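Local coordinates for protein metallo-beta-lactamase FIM-1 (Pseudomonas aeruginosa, PDB 6V3Q) that probably hydrolyses beta-lactam antibiotics to substituted beta-amino acids with the help of zinc, as a class B metallo-beta-lactamase, at residues P9-W20 and Q58-S66; K72-T80 and L93-A102. All blocks are in the same frame, centred on the assembly; numbering follows the deposited sequence.

Contact 1: P9-W20 and Q58-S66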
loop_
_atom_site.group_PDB
_atom_site.type_symbol
_atom_site.label_atom_id
_atom_site.label_comp_id
_atom_site.label_asym_id
_atom_site.label_seq_id
_atom_site.Cartn_x
_atom_site.Cartn_y
_atom_site.Cartn_z
ATOM N N PRO A 9 9.045 -8.418 8.033
ATOM C CA PRO A 9 9.242 -9.860 7.843
ATOM C C PRO A 9 7.990 -10.557 7.328
ATOM O O PRO A 9 6.858 -10.128 7.574
ATOM C CB PRO A 9 9.613 -10.356 9.247
ATOM C CG PRO A 9 9.132 -9.290 10.180
ATOM C CD PRO A 9 9.270 -8.005 9.428
ATOM N N VAL A 10 8.211 -11.654 6.603
ATOM C CA VAL A 10 7.111 -12.441 6.059
ATOM C C VAL A 10 6.351 -13.103 7.200
ATOM O O VAL A 10 6.952 -13.675 8.119
ATOM C CB VAL A 10 7.642 -13.484 5.062
ATOM C CG1 VAL A 10 6.504 -14.290 4.464
ATOM C CG2 VAL A 10 8.462 -12.807 3.969
ATOM N N THR A 11 5.026 -13.022 7.152
ATOM C CA THR A 11 4.175 -13.616 8.172
ATOM C C THR A 11 3.653 -14.969 7.707
ATOM O O THR A 11 3.375 -15.175 6.523
ATOM C CB THR A 11 2.998 -12.697 8.519
ATOM O OG1 THR A 11 2.223 -12.434 7.342
ATOM C CG2 THR A 11 3.494 -11.377 9.097
ATOM N N PHE A 12 3.518 -15.890 8.655
ATOM C CA PHE A 12 3.018 -17.232 8.395
ATOM C C PHE A 12 1.824 -17.494 9.301
ATOM O O PHE A 12 1.916 -17.317 10.521
ATOM C CB PHE A 12 4.104 -18.287 8.631
ATOM C CG PHE A 12 5.380 -18.024 7.884
ATOM C CD1 PHE A 12 5.559 -18.509 6.599
ATOM C CD2 PHE A 12 6.401 -17.294 8.469
ATOM C CE1 PHE A 12 6.730 -18.266 5.908
ATOM C CE2 PHE A 12 7.576 -17.047 7.785
ATOM C CZ PHE A 12 7.738 -17.533 6.503
ATOM N N THR A 13 0.706 -17.906 8.706
ATOM C CA THR A 13 -0.519 -18.174 9.444
ATOM C C THR A 13 -1.024 -19.570 9.119
ATOM O O THR A 13 -1.038 -19.977 7.953
ATOM C CB THR A 13 -1.614 -17.150 9.116
ATOM O OG1 THR A 13 -1.930 -17.224 7.721
ATOM C CG2 THR A 13 -1.154 -15.741 9.450
ATOM N N ALA A 14 -1.444 -20.296 10.155
ATOM C CA ALA A 14 -2.007 -21.624 9.955
ATOM C C ALA A 14 -3.417 -21.512 9.391
ATOM O O ALA A 14 -4.266 -20.807 9.945
ATOM C CB ALA A 14 -2.013 -22.401 11.271
ATOM N N ILE A 15 -3.662 -22.202 8.280
ATOM C CA ILE A 15 -4.953 -22.175 7.603
ATOM C C ILE A 15 -5.780 -23.359 8.081
ATOM O O ILE A 15 -6.881 -23.190 8.615
ATOM C CB ILE A 15 -4.778 -22.196 6.075
ATOM C CG1 ILE A 15 -4.102 -20.910 5.601
ATOM C CG2 ILE A 15 -6.119 -22.392 5.387
ATOM C CD1 ILE A 15 -4.907 -19.661 5.874
ATOM N N THR A 16 -5.255 -24.563 7.874
ATOM C CA THR A 16 -5.779 -25.776 8.487
ATOM C C THR A 16 -4.582 -26.655 8.841
ATOM O O THR A 16 -3.427 -26.232 8.722
ATOM C CB THR A 16 -6.783 -26.478 7.563
ATOM O OG1 THR A 16 -7.443 -27.527 8.284
ATOM C CG2 THR A 16 -6.077 -27.076 6.359
ATOM N N GLN A 17 -4.854 -27.883 9.280
ATOM C CA GLN A 17 -3.773 -28.786 9.651
ATOM C C GLN A 17 -2.930 -29.126 8.427
ATOM O O GLN A 17 -3.437 -29.674 7.442
ATOM C CB GLN A 17 -4.336 -30.056 10.283
ATOM C CG GLN A 17 -3.296 -30.901 11.021
ATOM C CD GLN A 17 -2.510 -31.818 10.101
ATOM O OE1 GLN A 17 -3.072 -32.451 9.207
ATOM N NE2 GLN A 17 -1.202 -31.894 10.317
ATOM N N GLY A 18 -1.644 -28.789 8.489
ATOM C CA GLY A 18 -0.726 -29.076 7.405
ATOM C C GLY A 18 -0.720 -28.074 6.274
ATOM O O GLY A 18 -0.067 -28.325 5.251
ATOM N N VAL A 19 -1.421 -26.949 6.418
ATOM C CA VAL A 19 -1.526 -25.944 5.364
ATOM C C VAL A 19 -1.276 -24.576 5.991
ATOM O O VAL A 19 -2.057 -24.125 6.835
ATOM C CB VAL A 19 -2.892 -25.975 4.661
ATOM C CG1 VAL A 19 -2.942 -24.946 3.541
ATOM C CG2 VAL A 19 -3.188 -27.371 4.121
ATOM N N TRP A 20 -0.197 -23.915 5.577
ATOM C CA TRP A 20 0.161 -22.592 6.066
ATOM C C TRP A 20 0.057 -21.572 4.941
ATOM O O TRP A 20 0.315 -21.883 3.773
ATOM C CB TRP A 20 1.587 -22.574 6.634
ATOM C CG TRP A 20 1.821 -23.582 7.710
ATOM C CD1 TRP A 20 2.042 -24.916 7.543
ATOM C CD2 TRP A 20 1.870 -23.340 9.123
ATOM N NE1 TRP A 20 2.217 -25.523 8.761
ATOM C CE2 TRP A 20 2.119 -24.578 9.749
ATOM C CE3 TRP A 20 1.721 -22.201 9.920
ATOM C CZ2 TRP A 20 2.223 -24.708 11.134
ATOM C CZ3 TRP A 20 1.828 -22.333 11.297
ATOM C CH2 TRP A 20 2.075 -23.576 11.887
ATOM N N GLN A 58 13.039 -12.159 0.663
ATOM C CA GLN A 58 11.787 -12.505 1.329
ATOM C C GLN A 58 11.428 -13.968 1.097
ATOM O O GLN A 58 10.912 -14.636 2.001
ATOM C CB GLN A 58 10.661 -11.588 0.850
ATOM C CG GLN A 58 10.472 -10.319 1.673
ATOM C CD GLN A 58 9.305 -9.472 1.188
ATOM O OE1 GLN A 58 9.014 -9.424 -0.007
ATOM N NE2 GLN A 58 8.634 -8.798 2.117
ATOM N N THR A 59 11.689 -14.483 -0.109
ATOM C CA THR A 59 11.536 -15.915 -0.345
ATOM C C THR A 59 12.538 -16.714 0.479
ATOM O O THR A 59 12.227 -17.825 0.928
ATOM C CB THR A 59 11.691 -16.228 -1.837
ATOM O OG1 THR A 59 10.720 -15.487 -2.588
ATOM C CG2 THR A 59 11.486 -17.713 -2.105
ATOM N N ALA A 60 13.734 -16.161 0.702
ATOM C CA ALA A 60 14.711 -16.832 1.552
ATOM C C ALA A 60 14.203 -16.972 2.980
ATOM O O ALA A 60 14.534 -17.947 3.664
ATOM C CB ALA A 60 16.039 -16.074 1.529
ATOM N N GLN A 61 13.400 -16.011 3.445
ATOM C CA GLN A 61 12.772 -16.139 4.756
ATOM C C GLN A 61 11.857 -17.353 4.807
ATOM O O GLN A 61 11.843 -18.091 5.798
ATOM C CB GLN A 61 11.986 -14.871 5.091
ATOM C CG GLN A 61 12.843 -13.653 5.386
ATOM C CD GLN A 61 12.013 -12.400 5.565
ATOM O OE1 GLN A 61 11.052 -12.380 6.334
ATOM N NE2 GLN A 61 12.376 -11.345 4.846
ATOM N N ILE A 62 11.081 -17.575 3.742
ATOM C CA ILE A 62 10.153 -18.701 3.711
ATOM C C ILE A 62 10.915 -20.018 3.770
ATOM O O ILE A 62 10.532 -20.944 4.494
ATOM C CB ILE A 62 9.260 -18.618 2.460
ATOM C CG1 ILE A 62 8.478 -17.302 2.442
ATOM C CG2 ILE A 62 8.314 -19.808 2.397
ATOM C CD1 ILE A 62 7.700 -17.073 1.169
ATOM N N ILE A 63 12.007 -20.119 3.007
ATOM C CA ILE A 63 12.842 -21.317 3.037
ATOM C C ILE A 63 13.370 -21.559 4.445
ATOM O O ILE A 63 13.303 -22.675 4.974
ATOM C CB ILE A 63 13.994 -21.188 2.024
ATOM C CG1 ILE A 63 13.462 -21.183 0.591
ATOM C CG2 ILE A 63 15.022 -22.293 2.234
ATOM C CD1 ILE A 63 14.505 -20.810 -0.434
ATOM N N GLU A 64 13.901 -20.508 5.074
ATOM C CA GLU A 64 14.489 -20.656 6.400
ATOM C C GLU A 64 13.429 -20.997 7.440
ATOM O O GLU A 64 13.671 -21.809 8.340
ATOM C CB GLU A 64 15.234 -19.376 6.782
ATOM C CG GLU A 64 16.607 -19.601 7.402
ATOM C CD GLU A 64 17.598 -20.251 6.445
ATOM O OE1 GLU A 64 18.676 -20.672 6.910
ATOM O OE2 GLU A 64 17.313 -20.341 5.232
ATOM N N TRP A 65 12.244 -20.389 7.328
ATOM C CA TRP A 65 11.164 -20.695 8.260
ATOM C C TRP A 65 10.715 -22.145 8.129
ATOM O O TRP A 65 10.391 -22.797 9.129
ATOM C CB TRP A 65 9.989 -19.747 8.022
ATOM C CG TRP A 65 8.751 -20.105 8.784
ATOM C CD1 TRP A 65 8.404 -19.680 10.034
ATOM C CD2 TRP A 65 7.690 -20.961 8.342
ATOM N NE1 TRP A 65 7.193 -20.217 10.397
ATOM C CE2 TRP A 65 6.735 -21.010 9.377
ATOM C CE3 TRP A 65 7.455 -21.691 7.173
ATOM C CZ2 TRP A 65 5.565 -21.759 9.278
ATOM C CZ3 TRP A 65 6.291 -22.435 7.077
ATOM C CH2 TRP A 65 5.362 -22.463 8.123
ATOM N N SER A 66 10.687 -22.669 6.899
ATOM C CA SER A 66 10.269 -24.053 6.695
ATOM C C SER A 66 11.265 -25.035 7.295
ATOM O O SER A 66 10.886 -26.154 7.662
ATOM C CB SER A 66 10.088 -24.338 5.204
ATOM O OG SER A 66 11.344 -24.523 4.573
#

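Contact 2: K72-T80 and L93-A102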
loop_
_atom_site.group_PDB
_atom_site.type_symbol
_atom_site.label_atom_id
_atom_site.label_comp_id
_atom_site.label_asym_id
_atom_site.label_seq_id
_atom_site.Cartn_x
_atom_site.Cartn_y
_atom_site.Cartn_z
ATOM N N LYS A 72 10.138 -28.877 8.430
ATOM C CA LYS A 72 9.719 -29.619 7.242
ATOM C C LYS A 72 10.206 -28.841 6.030
ATOM O O LYS A 72 9.468 -28.033 5.450
ATOM C CB LYS A 72 8.201 -29.809 7.212
ATOM C CG LYS A 72 7.656 -30.721 8.303
ATOM C CD LYS A 72 6.140 -30.640 8.379
ATOM C CE LYS A 72 5.572 -31.642 9.372
ATOM N NZ LYS A 72 5.684 -33.044 8.881
ATOM N N PRO A 73 11.459 -29.050 5.625
ATOM C CA PRO A 73 12.054 -28.193 4.592
ATOM C C PRO A 73 11.296 -28.270 3.274
ATOM O O PRO A 73 10.824 -29.334 2.865
ATOM C CB PRO A 73 13.477 -28.746 4.451
ATOM C CG PRO A 73 13.751 -29.417 5.760
ATOM C CD PRO A 73 12.435 -29.999 6.187
ATOM N N ILE A 74 11.179 -27.117 2.613
ATOM C CA ILE A 74 10.565 -27.072 1.293
ATOM C C ILE A 74 11.425 -27.856 0.315
ATOM O O ILE A 74 12.645 -27.666 0.245
ATOM C CB ILE A 74 10.383 -25.616 0.840
ATOM C CG1 ILE A 74 9.311 -24.917 1.680
ATOM C CG2 ILE A 74 10.041 -25.550 -0.644
ATOM C CD1 ILE A 74 9.266 -23.417 1.484
ATOM N N ARG A 75 10.795 -28.770 -0.428
ATOM C CA ARG A 75 11.483 -29.526 -1.464
ATOM C C ARG A 75 10.907 -29.315 -2.851
ATOM O O ARG A 75 11.613 -29.553 -3.836
ATOM C CB ARG A 75 11.459 -31.026 -1.138
ATOM C CG ARG A 75 12.483 -31.428 -0.097
ATOM C CD ARG A 75 13.873 -30.970 -0.511
ATOM N NE ARG A 75 14.817 -31.014 0.599
ATOM C CZ ARG A 75 15.485 -32.103 0.961
ATOM N NH1 ARG A 75 16.323 -32.057 1.985
ATOM N NH2 ARG A 75 15.312 -33.241 0.301
ATOM N N TRP A 76 9.659 -28.871 -2.955
ATOM C CA TRP A 76 9.029 -28.634 -4.242
ATOM C C TRP A 76 8.326 -27.286 -4.207
ATOM O O TRP A 76 7.915 -26.813 -3.144
ATOM C CB TRP A 76 8.030 -29.742 -4.597
ATOM C CG TRP A 76 8.555 -31.116 -4.324
ATOM C CD1 TRP A 76 9.234 -31.922 -5.189
ATOM C CD2 TRP A 76 8.456 -31.841 -3.092
ATOM N NE1 TRP A 76 9.561 -33.107 -4.574
ATOM C CE2 TRP A 76 9.096 -33.081 -3.285
ATOM C CE3 TRP A 76 7.887 -31.561 -1.845
ATOM C CZ2 TRP A 76 9.181 -34.041 -2.279
ATOM C CZ3 TRP A 76 7.973 -32.517 -0.846
ATOM C CH2 TRP A 76 8.616 -33.741 -1.070
ATOM N N ALA A 77 8.190 -26.674 -5.379
ATOM C CA ALA A 77 7.539 -25.380 -5.488
ATOM C C ALA A 77 6.816 -25.289 -6.824
ATOM O O ALA A 77 7.287 -25.802 -7.843
ATOM C CB ALA A 77 8.543 -24.233 -5.344
ATOM N N VAL A 78 5.656 -24.637 -6.803
ATOM C CA VAL A 78 4.874 -24.364 -8.002
ATOM C C VAL A 78 4.399 -22.919 -7.928
ATOM O O VAL A 78 4.190 -22.367 -6.844
ATOM C CB VAL A 78 3.682 -25.339 -8.148
ATOM C CG1 VAL A 78 2.712 -25.178 -6.988
ATOM C CG2 VAL A 78 2.984 -25.145 -9.489
ATOM N N PHE A 79 4.258 -22.294 -9.090
ATOM C CA PHE A 79 3.883 -20.894 -9.182
ATOM C C PHE A 79 2.685 -20.755 -10.110
ATOM O O PHE A 79 2.561 -21.476 -11.105
ATOM C CB PHE A 79 5.059 -20.054 -9.683
ATOM C CG PHE A 79 6.396 -20.558 -9.217
ATOM C CD1 PHE A 79 6.803 -20.378 -7.904
ATOM C CD2 PHE A 79 7.239 -21.229 -10.087
ATOM C CE1 PHE A 79 8.025 -20.853 -7.472
ATOM C CE2 PHE A 79 8.467 -21.704 -9.660
ATOM C CZ PHE A 79 8.860 -21.513 -8.350
ATOM N N THR A 80 1.803 -19.812 -9.779
ATOM C CA THR A 80 0.509 -19.725 -10.442
ATOM C C THR A 80 0.519 -18.860 -11.700
ATOM O O THR A 80 -0.334 -19.064 -12.571
ATOM C CB THR A 80 -0.550 -19.210 -9.460
ATOM O OG1 THR A 80 -0.151 -17.937 -8.939
ATOM C CG2 THR A 80 -0.715 -20.195 -8.310
ATOM N N LEU A 93 15.021 -20.271 -4.851
ATOM C CA LEU A 93 14.614 -21.663 -4.693
ATOM C C LEU A 93 15.534 -22.595 -5.475
ATOM O O LEU A 93 16.016 -23.601 -4.941
ATOM C CB LEU A 93 13.161 -21.834 -5.139
ATOM C CG LEU A 93 12.122 -20.992 -4.394
ATOM C CD1 LEU A 93 10.779 -21.044 -5.104
ATOM C CD2 LEU A 93 11.977 -21.465 -2.962
ATOM N N ARG A 94 15.801 -22.268 -6.742
ATOM C CA ARG A 94 16.647 -23.124 -7.567
ATOM C C ARG A 94 18.086 -23.150 -7.064
ATOM O O ARG A 94 18.800 -24.136 -7.285
ATOM C CB ARG A 94 16.589 -22.664 -9.023
ATOM C CG ARG A 94 15.179 -22.659 -9.599
ATOM C CD ARG A 94 15.172 -22.307 -11.079
ATOM N NE ARG A 94 15.800 -23.342 -11.895
ATOM C CZ ARG A 94 15.837 -23.326 -13.224
ATOM N NH1 ARG A 94 15.280 -22.326 -13.893
ATOM N NH2 ARG A 94 16.430 -24.312 -13.884
ATOM N N GLN A 95 18.528 -22.083 -6.393
ATOM C CA GLN A 95 19.832 -22.109 -5.739
ATOM C C GLN A 95 19.864 -23.140 -4.620
ATOM O O GLN A 95 20.867 -23.839 -4.435
ATOM C CB GLN A 95 20.172 -20.719 -5.198
ATOM C CG GLN A 95 21.073 -20.725 -3.969
ATOM C CD GLN A 95 21.330 -19.336 -3.422
ATOM O OE1 GLN A 95 20.521 -18.423 -3.601
ATOM N NE2 GLN A 95 22.464 -19.166 -2.755
ATOM N N GLN A 96 18.771 -23.254 -3.869
ATOM C CA GLN A 96 18.662 -24.186 -2.755
ATOM C C GLN A 96 18.320 -25.606 -3.194
ATOM O O GLN A 96 18.114 -26.469 -2.334
ATOM C CB GLN A 96 17.612 -23.686 -1.759
ATOM C CG GLN A 96 18.042 -22.463 -0.964
ATOM C CD GLN A 96 19.011 -22.806 0.150
ATOM O OE1 GLN A 96 18.625 -23.377 1.169
ATOM N NE2 GLN A 96 20.277 -22.455 -0.039
ATOM N N GLY A 97 18.244 -25.865 -4.497
ATOM C CA GLY A 97 17.951 -27.199 -4.979
ATOM C C GLY A 97 16.492 -27.588 -4.949
ATOM O O GLY A 97 16.178 -28.779 -5.044
ATOM N N ILE A 98 15.584 -26.621 -4.817
ATOM C CA ILE A 98 14.162 -26.930 -4.819
ATOM C C ILE A 98 13.740 -27.338 -6.224
ATOM O O ILE A 98 14.207 -26.773 -7.223
ATOM C CB ILE A 98 13.346 -25.723 -4.323
ATOM C CG1 ILE A 98 14.010 -25.080 -3.105
ATOM C CG2 ILE A 98 11.927 -26.144 -3.981
ATOM C CD1 ILE A 98 14.119 -25.988 -1.923
ATOM N N VAL A 99 12.864 -28.334 -6.312
ATOM C CA VAL A 99 12.281 -28.729 -7.591
ATOM C C VAL A 99 11.116 -27.792 -7.883
ATOM O O VAL A 99 10.143 -27.744 -7.124
ATOM C CB VAL A 99 11.823 -30.194 -7.567
ATOM C CG1 VAL A 99 11.479 -30.661 -8.973
ATOM C CG2 VAL A 99 12.895 -31.081 -6.944
ATOM N N THR A 100 11.219 -27.033 -8.972
ATOM C CA THR A 100 10.272 -25.971 -9.275
ATOM C C THR A 100 9.456 -26.316 -10.514
ATOM O O THR A 100 9.988 -26.848 -11.494
ATOM C CB THR A 100 10.995 -24.638 -9.480
ATOM O OG1 THR A 100 11.878 -24.739 -10.604
ATOM C CG2 THR A 100 11.801 -24.282 -8.241
ATOM N N TYR A 101 8.162 -26.006 -10.460
ATOM C CA TYR A 101 7.239 -26.255 -11.556
ATOM C C TYR A 101 6.471 -24.983 -11.889
ATOM O O TYR A 101 6.207 -24.149 -11.018
ATOM C CB TYR A 101 6.229 -27.360 -11.216
ATOM C CG TYR A 101 6.820 -28.733 -10.996
ATOM C CD1 TYR A 101 6.792 -29.690 -12.000
ATOM C CD2 TYR A 101 7.384 -29.081 -9.777
ATOM C CE1 TYR A 101 7.321 -30.953 -11.800
ATOM C CE2 TYR A 101 7.915 -30.339 -9.566
ATOM C CZ TYR A 101 7.880 -31.271 -10.582
ATOM O OH TYR A 101 8.409 -32.524 -10.375
ATOM N N ALA A 102 6.101 -24.853 -13.159
ATOM C CA ALA A 102 5.201 -23.795 -13.596
ATOM C C ALA A 102 4.583 -24.213 -14.919
ATOM O O ALA A 102 5.069 -25.127 -15.591
ATOM C CB ALA A 102 5.921 -22.451 -13.735
#

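Contact 1: P9-W20 and Q58-S66
The F12 ring lies flat over the indole of W65. The planes are 6° apart, and the centroids of the phenyl and five-membered rings 3.6 Å. The side chains run past each other in opposite directions, and F12 CE2 comes within 3.4 Å of W65 CG. W65 has CG anti to its backbone N (chi1 171°), which carries the indole out from the helix, across its axis, to W20. There its CH2 corner points at one face of the W20 ring, 3.7 Å from W20 CG, T-shaped with planes at 72°. A14 CB covers the opposite face of W20, and W20 NE1 is hydrogen-bonded to E42 OE2. I62 CA lies at the F12 ring edge, and I62 CG1 packs against F12 CE1. V10 continues the apolar contact: its CG1 meets I62 CG1 at 4.1 Å, while CG2 touches Q61 OE1 and Q58 O and CG. Q61, on an extended chain, accepts the V10 N-H at OE1, 2.9 Å from V10 N and nearly straight, with the donor tilted from the amide plane. I40 of strand 33-43 touches F12, I62 and W65. The aromatic cluster packs helix 56-68 onto the N-terminal beta hairpin at the sheet edge, within the alpha-beta/beta-alpha fold of metallo-beta-lactamases.

Contact 2: K72-T80 and L93-A102
The F79 ring turns its edge to L93, whose CD1 lies in the ring plane 3.6 Å from F79 CE1. A102 CB is also at the ring edge, near F79 CD2, and T100 CB approaches obliquely at 3.9 Å from F79 CE2. The W76 indole has R75 CB over the centre of one face. It runs alongside V99, pointing the same way, with W76 CD1 3.9 Å from V99 CB. The Y101 ring has the carbonyl O of A77 at its edge, in plane, and its CB packs on V78 CG2. W76, V78, V99 and Y101 share one sheet face, while A77 and T100 point to the other. On that second side A77 CB meets L93 CD1 and I98 CG2. I98 CG2, anti to the backbone N, packs on I74 CG2 at 3.9 Å and against R75 O, while CD1 reaches I74 O. The backbones pair in parallel. R75 O accepts from V99 N at 3.0 Å. V99 O accepts from A77 N, and A77 O from Y101 N. The F79 N to Y101 O hydrogen bond is weak. G97 ends the helix in a Schellman motif and turns the chain into strand 99-102. Strand 46-50 flanks strand 74-78 on its other edge. Helix 56-68 packs on I74 and L93, and M87 of helix 84-87 touches F79, whose side chain is about 7 Å from that of zinc ligand H81.

In the fold
The first strand, 11-16, turns into strand 19-27, and the chain runs through strands 33-43 and 46-50 into helix 56-68. Contact 1 closes this first loop by bringing the helix back to the hairpin. Contact 2 follows in series: strand 74-78 leads through helices 84-87 and 90-95 to strand 99-102, a beta-alpha-beta crossover. The two loops neither nest nor cross. They meet at the end of helix 56-68, where S66 probably hydrogen-bonds to K72 N and I74 N, and I63 packs on L93. Contact 1 ties the helix to one edge of the seven-stranded sheet, and contact 2 joins two strands towards its other edge. H81 and H83, zinc ligands, lie just beyond segment 72-80.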